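Local coordinates for putative branched-chain amino acid transport system substrate-binding protein (Rhodopseudomonas palustris, PDB 3TX6) that probably binds aromatic acids related to lignin-derived p-coumaric acid in the periplasm and delivers them to an ABC transporter, at residues A100-I104 with D339-L343; Q117-I121 with L150-D154; V125-H129 with S347-L351; A225-I231 with V353-Y358. All blocks are in the same frame, centred on the assembly; numbering follows the deposited sequence.

Interaction 1 of 4, residues A100-I104 with D339-L343. With ENO (3-(4-hydroxy-phenyl)pyruvic acid), chain D.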
# COMPACT_ATOMS: atom_id res chain seq x y z
N ALA A 100 -1.09 2.54 -3.98
CA ALA A 100 0.08 1.68 -4.10
C ALA A 100 1.30 2.56 -3.98
O ALA A 100 1.22 3.72 -4.29
CB ALA A 100 0.13 0.97 -5.44
N PRO A 101 2.37 2.02 -3.39
CA PRO A 101 3.58 2.83 -3.33
C PRO A 101 4.01 3.09 -4.80
O PRO A 101 3.68 2.34 -5.75
CB PRO A 101 4.52 2.03 -2.45
CG PRO A 101 4.02 0.67 -2.42
CD PRO A 101 2.59 0.66 -2.89
N LEU A 102 4.57 4.23 -5.03
CA LEU A 102 5.13 4.52 -6.31
C LEU A 102 6.32 5.45 -6.07
O LEU A 102 6.39 6.12 -5.01
CB LEU A 102 4.09 5.22 -7.22
CG LEU A 102 3.78 6.67 -6.96
CD1 LEU A 102 3.15 7.31 -8.20
CD2 LEU A 102 2.89 6.77 -5.73
N PRO A 103 7.23 5.49 -7.04
CA PRO A 103 8.28 6.49 -6.99
C PRO A 103 7.68 7.88 -7.23
O PRO A 103 7.20 8.18 -8.34
CB PRO A 103 9.21 6.08 -8.15
CG PRO A 103 8.77 4.72 -8.58
CD PRO A 103 7.33 4.62 -8.23
N ILE A 104 7.66 8.70 -6.19
CA ILE A 104 7.05 10.04 -6.27
C ILE A 104 8.18 11.00 -6.58
O ILE A 104 8.78 11.57 -5.67
CB ILE A 104 6.20 10.48 -5.01
CG1 ILE A 104 5.04 9.52 -4.79
CG2 ILE A 104 5.53 11.84 -5.26
CD1 ILE A 104 4.09 9.84 -3.66
N ASP A 339 7.63 15.80 1.05
CA ASP A 339 7.37 14.49 1.64
C ASP A 339 5.93 14.10 1.31
O ASP A 339 4.99 14.57 1.97
CB ASP A 339 7.57 14.52 3.14
CG ASP A 339 7.32 13.19 3.78
OD1 ASP A 339 7.01 12.19 3.07
OD2 ASP A 339 7.53 13.11 5.03
N ARG A 340 5.78 13.24 0.31
CA ARG A 340 4.46 12.95 -0.23
C ARG A 340 3.91 11.65 0.30
O ARG A 340 2.86 11.20 -0.12
CB ARG A 340 4.52 12.93 -1.75
CG ARG A 340 5.12 14.19 -2.33
CD ARG A 340 4.44 15.45 -1.84
NE ARG A 340 3.12 15.57 -2.40
CZ ARG A 340 2.24 16.49 -2.10
NH1 ARG A 340 2.43 17.31 -1.08
NH2 ARG A 340 1.14 16.57 -2.82
N TYR A 341 4.61 11.07 1.28
CA TYR A 341 4.10 9.93 2.05
C TYR A 341 3.69 10.34 3.49
O TYR A 341 2.66 9.92 3.98
CB TYR A 341 5.18 8.88 2.13
CG TYR A 341 5.34 8.06 0.88
CD1 TYR A 341 6.19 8.44 -0.15
CD2 TYR A 341 4.63 6.88 0.74
CE1 TYR A 341 6.34 7.62 -1.29
CE2 TYR A 341 4.78 6.06 -0.36
CZ TYR A 341 5.64 6.41 -1.38
OH TYR A 341 5.76 5.57 -2.48
N GLY A 342 4.52 11.10 4.18
CA GLY A 342 4.10 11.75 5.40
C GLY A 342 4.04 10.92 6.65
O GLY A 342 3.32 11.29 7.56
N LEU A 343 4.71 9.77 6.64
CA LEU A 343 4.56 8.77 7.67
C LEU A 343 5.82 8.56 8.50
O LEU A 343 6.94 8.92 8.07
CB LEU A 343 4.13 7.44 7.02
CG LEU A 343 2.69 7.40 6.47
CD1 LEU A 343 2.43 6.11 5.67
CD2 LEU A 343 1.67 7.62 7.62
O4 ENO D . 2.47 -1.59 -5.16
C9 ENO D . 0.29 -2.22 -2.62
C8 ENO D . -0.02 -1.62 -1.41
C7 ENO D . 0.86 -1.69 -0.32
C6 ENO D . 2.09 -2.29 -0.51
C5 ENO D . 2.41 -2.91 -1.71
C4 ENO D . 1.51 -2.87 -2.80
O3 ENO D . 0.51 -1.05 0.86
C3 ENO D . 1.81 -3.59 -4.08
C2 ENO D . 2.39 -2.83 -5.21
C1 ENO D . 2.73 -3.58 -6.41
O2 ENO D . 3.16 -2.93 -7.39
O1 ENO D . 2.59 -4.83 -6.46
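One wall of the ligand pocket is formed by the loop carrying Pro101, and Tyr341 grips this loop from the side away from the ligand, an example of a binding site supported from behind. The phenol hydroxyl donates to the backbone carbonyl of Leu102, with Tyr341 OH 2.7 Å from Leu102 O. It comes in bent, at a C=O...donor angle of 133° and tilted 27° from the carbonyl plane, while Leu102 O itself lies at the edge of the ring. The same hydroxyl rests against the proline, Tyr341 OH being 3.6 Å from Pro101 CA. Across the proline ring, Pro101 CD comes within 3.2 Å of the keto oxygen O4 of 3-(4-hydroxy-phenyl)pyruvic acid, which Ala100 CB also touches. A phenylalanine in place of Tyr341 would probably leave the Leu102 carbonyl without this donor and the pocket loop less firmly fixed. Further along, Ile104 extends straight from CG1 to CD1 (chi2 -177°), and this tip meets Arg340 CB at 3.7 Å and, obliquely, Tyr341 CE1 at 4.0 Å. Arg340 bends away at chi2 and chi3, taking its guanidinium to the carbonyls of Thr336 and Ser112. An Asx turn shapes the tyrosine's own backbone: Asp339 OD1 accepts from the amides of Tyr341 and Gly342, both reaching it from one face of the carboxylate. Around this contact, Leu102 packs on helix 79-92, Ile104 and Tyr341 both touch Ala114 of strand 112-114, and Pro101 leans on Ile119 of helix 119-130.

Interaction 2 of 4, residues Q117-I121 with L150-D154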
# COMPACT_ATOMS: atom_id res chain seq x y z
N GLN A 117 2.68 2.78 3.10
CA GLN A 117 3.94 3.08 3.68
C GLN A 117 5.05 3.08 2.61
O GLN A 117 5.09 2.21 1.75
CB GLN A 117 4.29 2.05 4.75
CG GLN A 117 3.35 2.07 5.96
CD GLN A 117 2.02 1.36 5.75
OE1 GLN A 117 1.80 0.75 4.71
NE2 GLN A 117 1.15 1.39 6.78
N PRO A 118 5.95 4.09 2.67
CA PRO A 118 7.08 4.11 1.75
C PRO A 118 8.00 2.96 1.98
O PRO A 118 8.14 2.47 3.11
CB PRO A 118 7.74 5.46 2.04
CG PRO A 118 7.41 5.78 3.44
CD PRO A 118 6.02 5.17 3.66
N ILE A 119 8.57 2.45 0.90
CA ILE A 119 9.44 1.30 1.00
C ILE A 119 10.52 1.43 2.08
O ILE A 119 10.71 0.47 2.80
CB ILE A 119 10.02 0.93 -0.37
CG1 ILE A 119 9.07 0.01 -1.16
CG2 ILE A 119 11.39 0.22 -0.27
CD1 ILE A 119 7.72 0.58 -1.42
N PRO A 120 11.18 2.61 2.25
CA PRO A 120 12.26 2.63 3.27
C PRO A 120 11.78 2.42 4.69
O PRO A 120 12.53 1.88 5.48
CB PRO A 120 12.94 3.99 3.05
CG PRO A 120 12.75 4.19 1.57
CD PRO A 120 11.34 3.71 1.30
N ILE A 121 10.55 2.81 5.01
CA ILE A 121 10.03 2.57 6.34
C ILE A 121 9.83 1.07 6.55
O ILE A 121 10.17 0.51 7.60
CB ILE A 121 8.74 3.40 6.63
CG1 ILE A 121 9.05 4.92 6.77
CG2 ILE A 121 7.95 2.82 7.81
CD1 ILE A 121 7.82 5.82 7.03
N LEU A 150 12.27 -0.62 -6.46
CA LEU A 150 12.28 0.20 -5.24
C LEU A 150 12.76 -0.67 -4.06
O LEU A 150 13.56 -0.24 -3.23
CB LEU A 150 10.92 0.73 -4.88
CG LEU A 150 10.37 1.88 -5.70
CD1 LEU A 150 8.85 1.99 -5.51
CD2 LEU A 150 11.09 3.16 -5.29
N TRP A 151 12.30 -1.90 -4.00
CA TRP A 151 12.65 -2.80 -2.87
C TRP A 151 14.07 -3.25 -2.92
O TRP A 151 14.79 -3.21 -1.89
CB TRP A 151 11.70 -3.98 -2.84
CG TRP A 151 10.51 -3.70 -1.96
CD1 TRP A 151 9.18 -3.49 -2.31
CD2 TRP A 151 10.56 -3.64 -0.52
NE1 TRP A 151 8.42 -3.28 -1.20
CE2 TRP A 151 9.23 -3.32 -0.07
CE3 TRP A 151 11.58 -3.76 0.42
CZ2 TRP A 151 8.91 -3.23 1.28
CZ3 TRP A 151 11.24 -3.66 1.76
CH2 TRP A 151 9.95 -3.39 2.18
N PHE A 152 14.51 -3.65 -4.10
CA PHE A 152 15.93 -4.01 -4.24
C PHE A 152 16.84 -2.84 -3.92
O PHE A 152 17.82 -3.02 -3.22
CB PHE A 152 16.29 -4.59 -5.60
CG PHE A 152 17.71 -5.03 -5.68
CD1 PHE A 152 18.18 -6.09 -4.91
CD2 PHE A 152 18.59 -4.37 -6.51
CE1 PHE A 152 19.50 -6.48 -4.96
CE2 PHE A 152 19.91 -4.76 -6.58
CZ PHE A 152 20.36 -5.82 -5.81
N ASN A 153 16.55 -1.66 -4.45
CA ASN A 153 17.41 -0.53 -4.21
C ASN A 153 17.50 -0.20 -2.72
O ASN A 153 18.58 0.20 -2.23
CB ASN A 153 16.92 0.69 -4.97
CG ASN A 153 17.07 0.55 -6.46
OD1 ASN A 153 17.76 -0.34 -6.96
ND2 ASN A 153 16.43 1.47 -7.18
N ASP A 154 16.39 -0.36 -2.02
CA ASP A 154 16.36 -0.11 -0.59
C ASP A 154 17.21 -1.16 0.16
O ASP A 154 17.94 -0.82 1.11
CB ASP A 154 14.91 -0.10 -0.07
CG ASP A 154 14.82 0.21 1.42
OD1 ASP A 154 15.10 1.38 1.76
OD2 ASP A 154 14.53 -0.72 2.24
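Ile119 packs its CG1 branch onto one face of the indole of Trp151 where two helices of an alpha/beta lobe, 119-130 and 146-161, come together. The first helix is entered through Pro118 at its N-cap, and the side chain that follows carries most of the contact. Ile119 CG1 sits over the indole in a CH-pi contact, 3.5 Å from the centroid of the five-membered ring of Trp151 and 19° off its normal. It is shifted toward the rim, so that Ile119 CG1 is 3.4 Å from Trp151 NE1. With chi1 at -85°, CG1 covers the indole while the other branch, CG2, reaches past it to the helix backbone and Asp154, 3.5 Å from Asp154 CB and 3.7 Å from Leu150 O. Cutting Trp151 back to an alanine would probably open a gap beneath Ile119 CG1 and leave the isoleucine freer to turn. The indole has neighbours beyond this pair: Tyr147 meets it edge-to-face, and Met122 and Leu126 pack on it. At the next position the carboxylate of Asp154, held by Tyr127 OH and Gln158 NE2, meets the proline ring at a slant, where Pro120 CB touches Asp154 OD1 at 3.6 Å.

Interaction 3 of 4, residues V125-H129 with S347-L351. With SO4 (sulfate ion), chain B.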
# COMPACT_ATOMS: atom_id res chain seq x y z
N VAL A 125 12.15 -1.81 9.10
CA VAL A 125 11.60 -2.69 10.13
C VAL A 125 12.04 -4.13 9.86
O VAL A 125 12.33 -4.91 10.77
CB VAL A 125 10.07 -2.50 10.38
CG1 VAL A 125 9.16 -3.23 9.38
CG2 VAL A 125 9.72 -2.90 11.79
N LEU A 126 12.12 -4.52 8.61
CA LEU A 126 12.57 -5.87 8.27
C LEU A 126 14.05 -6.06 8.52
O LEU A 126 14.46 -7.08 9.10
CB LEU A 126 12.28 -6.17 6.81
CG LEU A 126 10.80 -6.18 6.36
CD1 LEU A 126 10.72 -6.34 4.83
CD2 LEU A 126 10.01 -7.27 7.08
N TYR A 127 14.86 -5.10 8.10
CA TYR A 127 16.32 -5.23 8.28
C TYR A 127 16.71 -5.16 9.77
O TYR A 127 17.66 -5.82 10.19
CB TYR A 127 17.12 -4.19 7.48
CG TYR A 127 16.63 -3.94 6.05
CD1 TYR A 127 16.13 -4.97 5.29
CD2 TYR A 127 16.67 -2.66 5.48
CE1 TYR A 127 15.64 -4.74 4.02
CE2 TYR A 127 16.19 -2.43 4.20
CZ TYR A 127 15.66 -3.48 3.49
OH TYR A 127 15.15 -3.32 2.21
N GLU A 128 16.01 -4.36 10.55
CA GLU A 128 16.25 -4.29 11.99
C GLU A 128 16.09 -5.65 12.60
O GLU A 128 16.91 -6.08 13.41
CB GLU A 128 15.34 -3.28 12.71
CG GLU A 128 15.76 -1.83 12.51
CD GLU A 128 14.77 -0.81 13.09
OE1 GLU A 128 13.62 -1.19 13.43
OE2 GLU A 128 15.16 0.39 13.22
N HIS A 129 14.99 -6.33 12.24
CA HIS A 129 14.76 -7.68 12.70
C HIS A 129 15.83 -8.63 12.26
O HIS A 129 16.29 -9.45 13.09
CB HIS A 129 13.40 -8.16 12.25
CG HIS A 129 13.04 -9.49 12.79
ND1 HIS A 129 13.39 -10.64 12.18
CD2 HIS A 129 12.33 -9.83 13.94
CE1 HIS A 129 12.93 -11.68 12.93
NE2 HIS A 129 12.26 -11.18 13.98
N SER A 347 3.33 4.06 11.54
CA SER A 347 2.72 3.49 10.36
C SER A 347 3.08 2.05 10.09
O SER A 347 2.67 1.50 9.08
CB SER A 347 3.05 4.28 9.10
OG SER A 347 4.43 4.13 8.68
N ARG A 348 3.83 1.41 10.97
CA ARG A 348 4.15 0.01 10.75
C ARG A 348 4.33 -0.83 11.99
O ARG A 348 4.71 -0.36 13.04
CB ARG A 348 5.38 -0.13 9.89
CG ARG A 348 6.71 -0.05 10.62
CD ARG A 348 7.06 1.30 11.20
NE ARG A 348 8.32 1.20 11.92
CZ ARG A 348 8.50 0.66 13.12
NH1 ARG A 348 7.50 0.21 13.86
NH2 ARG A 348 9.71 0.66 13.63
N ILE A 349 4.04 -2.09 11.79
CA ILE A 349 4.30 -3.13 12.77
C ILE A 349 4.94 -4.25 12.03
O ILE A 349 4.95 -4.28 10.79
CB ILE A 349 3.03 -3.62 13.48
CG1 ILE A 349 2.03 -4.29 12.49
CG2 ILE A 349 2.36 -2.47 14.23
CD1 ILE A 349 0.82 -4.88 13.18
N LEU A 350 5.45 -5.21 12.78
CA LEU A 350 6.05 -6.36 12.18
C LEU A 350 5.19 -7.56 12.56
O LEU A 350 4.81 -7.75 13.74
CB LEU A 350 7.46 -6.56 12.73
CG LEU A 350 8.30 -7.69 12.08
CD1 LEU A 350 8.61 -7.49 10.60
CD2 LEU A 350 9.62 -7.87 12.85
N LEU A 351 4.83 -8.34 11.55
CA LEU A 351 4.00 -9.56 11.73
C LEU A 351 4.77 -10.78 11.51
O LEU A 351 5.71 -10.84 10.68
CB LEU A 351 2.83 -9.60 10.74
CG LEU A 351 1.75 -8.53 10.82
CD1 LEU A 351 0.75 -8.68 9.67
CD2 LEU A 351 1.15 -8.60 12.21
S SO4 B . 9.24 -1.05 16.83
O1 SO4 B . 10.49 -1.58 16.22
O2 SO4 B . 8.04 -1.71 16.24
O3 SO4 B . 9.26 -1.31 18.30
O4 SO4 B . 9.17 0.41 16.62
O HOH W 1 12.10 1.01 12.28
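Leu350 and Val125 bury the most surface here, in a helix-on-sheet packing: helix 119-130 lies across strand 349-354, their short segments 9.5 Å apart at closest approach and crossing at -61°. Leu350 has CG opposite its amide nitrogen and sends its two methyls to partners three residues apart on the helix. Leu350 CD2 reaches the imidazole obliquely, 3.5 Å from His129 CD2, and Leu350 CD1 meets Leu126 CD2 at 3.8 Å. The histidine is also tied to the sheet by its other side, where ND1 bonds to Tyr220 OH. Val125 points at the strand and divides its contacts between the leucine and Arg348. Its CG2 methyl sits over the centre of one guanidinium face, Val125 CG2 being 4.0 Å from Arg348 CZ, the valine and the arginine passing one another in opposite senses. Arg348 gets there by an unusual start, CG lying between the backbone N and the carbonyl carbon (chi1 84°), followed by a bend at chi2. With its face against the valine, the guanidinium turns its edge to polar partners. A sulfate, probably from the crystallisation liquor, takes Arg348 NH1 at its O2, 3.1 Å away with an N-H...O angle of 158°, and Arg348 NH2 at its O4, 3.0 Å away. Glu128 is too distant for a salt bridge with the arginine, though the opposite charges probably still attract. A single water joins them instead, accepting from Arg348 NH2 at 2.8 Å and donating to Glu128 OE1 at 2.9 Å.

Interaction 4 of 4, residues A225-I231 with V353-Y358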
# COMPACT_ATOMS: atom_id res chain seq x y z
N ALA A 225 2.20 -8.11 0.72
CA ALA A 225 1.70 -9.44 1.07
C ALA A 225 0.67 -9.46 2.22
O ALA A 225 0.20 -10.52 2.56
CB ALA A 225 2.88 -10.40 1.42
N ALA A 226 0.35 -8.32 2.84
CA ALA A 226 -0.36 -8.27 4.14
C ALA A 226 -1.89 -8.39 3.99
O ALA A 226 -2.67 -7.45 4.24
CB ALA A 226 0.04 -7.00 4.92
N SER A 227 -2.29 -9.62 3.63
CA SER A 227 -3.69 -10.06 3.68
C SER A 227 -3.67 -11.55 3.94
O SER A 227 -2.63 -12.21 3.83
CB SER A 227 -4.43 -9.67 2.40
OG SER A 227 -4.13 -10.51 1.31
N MSE A 228 -4.81 -12.08 4.32
CA MSE A 228 -4.91 -13.53 4.54
C MSE A 228 -4.70 -14.35 3.30
O MSE A 228 -4.42 -15.56 3.41
CB MSE A 228 -6.26 -13.96 4.97
CG MSE A 228 -6.56 -13.71 6.40
SE MSE A 228 -5.26 -14.48 7.62
CE MSE A 228 -5.50 -16.39 7.32
N ASP A 229 -4.86 -13.73 2.14
CA ASP A 229 -4.66 -14.41 0.88
C ASP A 229 -3.30 -15.09 0.87
O ASP A 229 -3.20 -16.26 0.49
CB ASP A 229 -4.81 -13.46 -0.30
CG ASP A 229 -6.21 -12.82 -0.38
OD1 ASP A 229 -6.92 -13.00 -1.38
OD2 ASP A 229 -6.58 -12.10 0.56
N PHE A 230 -2.27 -14.38 1.32
CA PHE A 230 -0.94 -14.94 1.41
C PHE A 230 -0.93 -16.28 2.19
O PHE A 230 -0.38 -17.24 1.72
CB PHE A 230 -0.01 -13.91 2.09
CG PHE A 230 1.40 -14.39 2.30
CD1 PHE A 230 2.29 -14.34 1.28
CD2 PHE A 230 1.80 -14.92 3.52
CE1 PHE A 230 3.58 -14.81 1.44
CE2 PHE A 230 3.10 -15.39 3.70
CZ PHE A 230 3.98 -15.33 2.64
N ILE A 231 -1.47 -16.28 3.41
CA ILE A 231 -1.56 -17.48 4.26
C ILE A 231 -2.41 -18.57 3.59
O ILE A 231 -2.05 -19.73 3.59
CB ILE A 231 -2.08 -17.20 5.70
CG1 ILE A 231 -1.22 -16.15 6.46
CG2 ILE A 231 -2.28 -18.55 6.45
CD1 ILE A 231 -1.65 -15.94 7.92
N VAL A 353 3.69 -15.25 11.25
CA VAL A 353 2.62 -16.25 11.12
C VAL A 353 2.91 -17.40 12.07
O VAL A 353 3.98 -18.02 12.00
CB VAL A 353 2.52 -16.71 9.67
CG1 VAL A 353 1.53 -17.85 9.56
CG2 VAL A 353 2.08 -15.56 8.77
N LYS A 354 1.96 -17.64 13.01
CA LYS A 354 2.03 -18.79 13.90
C LYS A 354 0.66 -19.45 13.96
O LYS A 354 -0.35 -18.76 14.12
CB LYS A 354 2.43 -18.37 15.34
CG LYS A 354 3.71 -17.53 15.48
CD LYS A 354 4.98 -18.25 15.02
CE LYS A 354 5.50 -19.25 16.04
NZ LYS A 354 6.85 -19.70 15.61
N ASP A 355 0.63 -20.77 13.85
CA ASP A 355 -0.64 -21.55 13.86
C ASP A 355 -1.59 -21.00 12.80
O ASP A 355 -2.83 -20.96 13.02
CB ASP A 355 -1.30 -21.54 15.25
CG ASP A 355 -0.34 -21.98 16.33
OD1 ASP A 355 0.06 -23.17 16.29
OD2 ASP A 355 0.02 -21.13 17.19
N GLY A 356 -1.00 -20.59 11.67
CA GLY A 356 -1.76 -20.24 10.47
C GLY A 356 -2.40 -18.86 10.52
O GLY A 356 -3.27 -18.57 9.69
N LYS A 357 -2.04 -18.06 11.53
CA LYS A 357 -2.58 -16.74 11.75
C LYS A 357 -1.44 -15.73 11.93
O LYS A 357 -0.36 -16.05 12.43
CB LYS A 357 -3.48 -16.72 13.01
CG LYS A 357 -4.56 -17.79 13.04
CD LYS A 357 -5.64 -17.55 12.01
CE LYS A 357 -6.66 -18.68 12.00
NZ LYS A 357 -7.15 -19.07 13.36
N TYR A 358 -1.68 -14.50 11.54
CA TYR A 358 -0.75 -13.41 11.81
C TYR A 358 -0.69 -13.09 13.30
O TYR A 358 -1.76 -13.06 13.97
CB TYR A 358 -1.20 -12.16 11.05
CG TYR A 358 -0.98 -12.25 9.55
CD1 TYR A 358 0.28 -12.43 9.02
CD2 TYR A 358 -2.06 -12.19 8.66
CE1 TYR A 358 0.49 -12.53 7.63
CE2 TYR A 358 -1.86 -12.26 7.27
CZ TYR A 358 -0.58 -12.43 6.77
OH TYR A 358 -0.41 -12.52 5.39
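The ring of Tyr358 meets Ile231 over one face and the carbonyl of Ser227 at its edge. Ile231 CD1 stands over the ring centre in a CH-pi contact, 3.7 Å from the centroid of Tyr358 and only 9° off the normal. At the far end of the phenol, Tyr358 OH donates to Ser227 O over 2.7 Å, approaching from 45° above the carbonyl plane. The hydroxyl also rests on the Phe230 side chain, Tyr358 OH lying 3.6 Å from Phe230 CB. Met228, incorporated as selenomethionine, bends at chi2 and chi3 and brings SE obliquely to the ring in a Met-aromatic contact, 4.1 Å from Tyr358 CD2. Ile231 has further neighbours: its extended tip (chi2 -176°) puts CD1 3.8 Å from Val353 CG2, and Ile231 CG2 touches Gly356 O at 3.4 Å. On the strand side, a tight turn sets Val353, Gly356 and Tyr358. Lys354 and Lys357 pair their backbones in both directions, Lys354 N to Lys357 O at 2.9 Å and Lys357 N to Lys354 O at 3.2 Å, closing a type I' turn. Met243 of strand 242-245 packs on both Phe230 and Tyr358, which places the contact against the sheet. Overall, a beta-hairpin with a two-residue type I' turn at the sheet edge packs against the start of helix 228-234, the helix of the beta-alpha-beta crossover between parallel strands 218-221 and 242-245.

Overall arrangement
Two lobes and the ligand between them organise these contacts. Interaction 1 belongs to the lobe of strand 112-114 and touches the ligand directly; interactions 2, 3 and 4 lie mainly in the other, with the side chains of Trp151, Ala226 and Arg348 about 6, 7 and 10 Å from the ligand. Interactions 1 and 2, centres about 10 Å apart, meet where Pro101 CB touches Ile119 CD1 at 3.7 Å. Interactions 2 and 3 share helix 119-130, and Gln117 NE2 to Ser347 O, 2.8 Å and probably a hydrogen bond, ties together two chain crossings between the lobes. Strand 349-354 then links interaction 3 to interaction 4, where Leu351 packs on Tyr358.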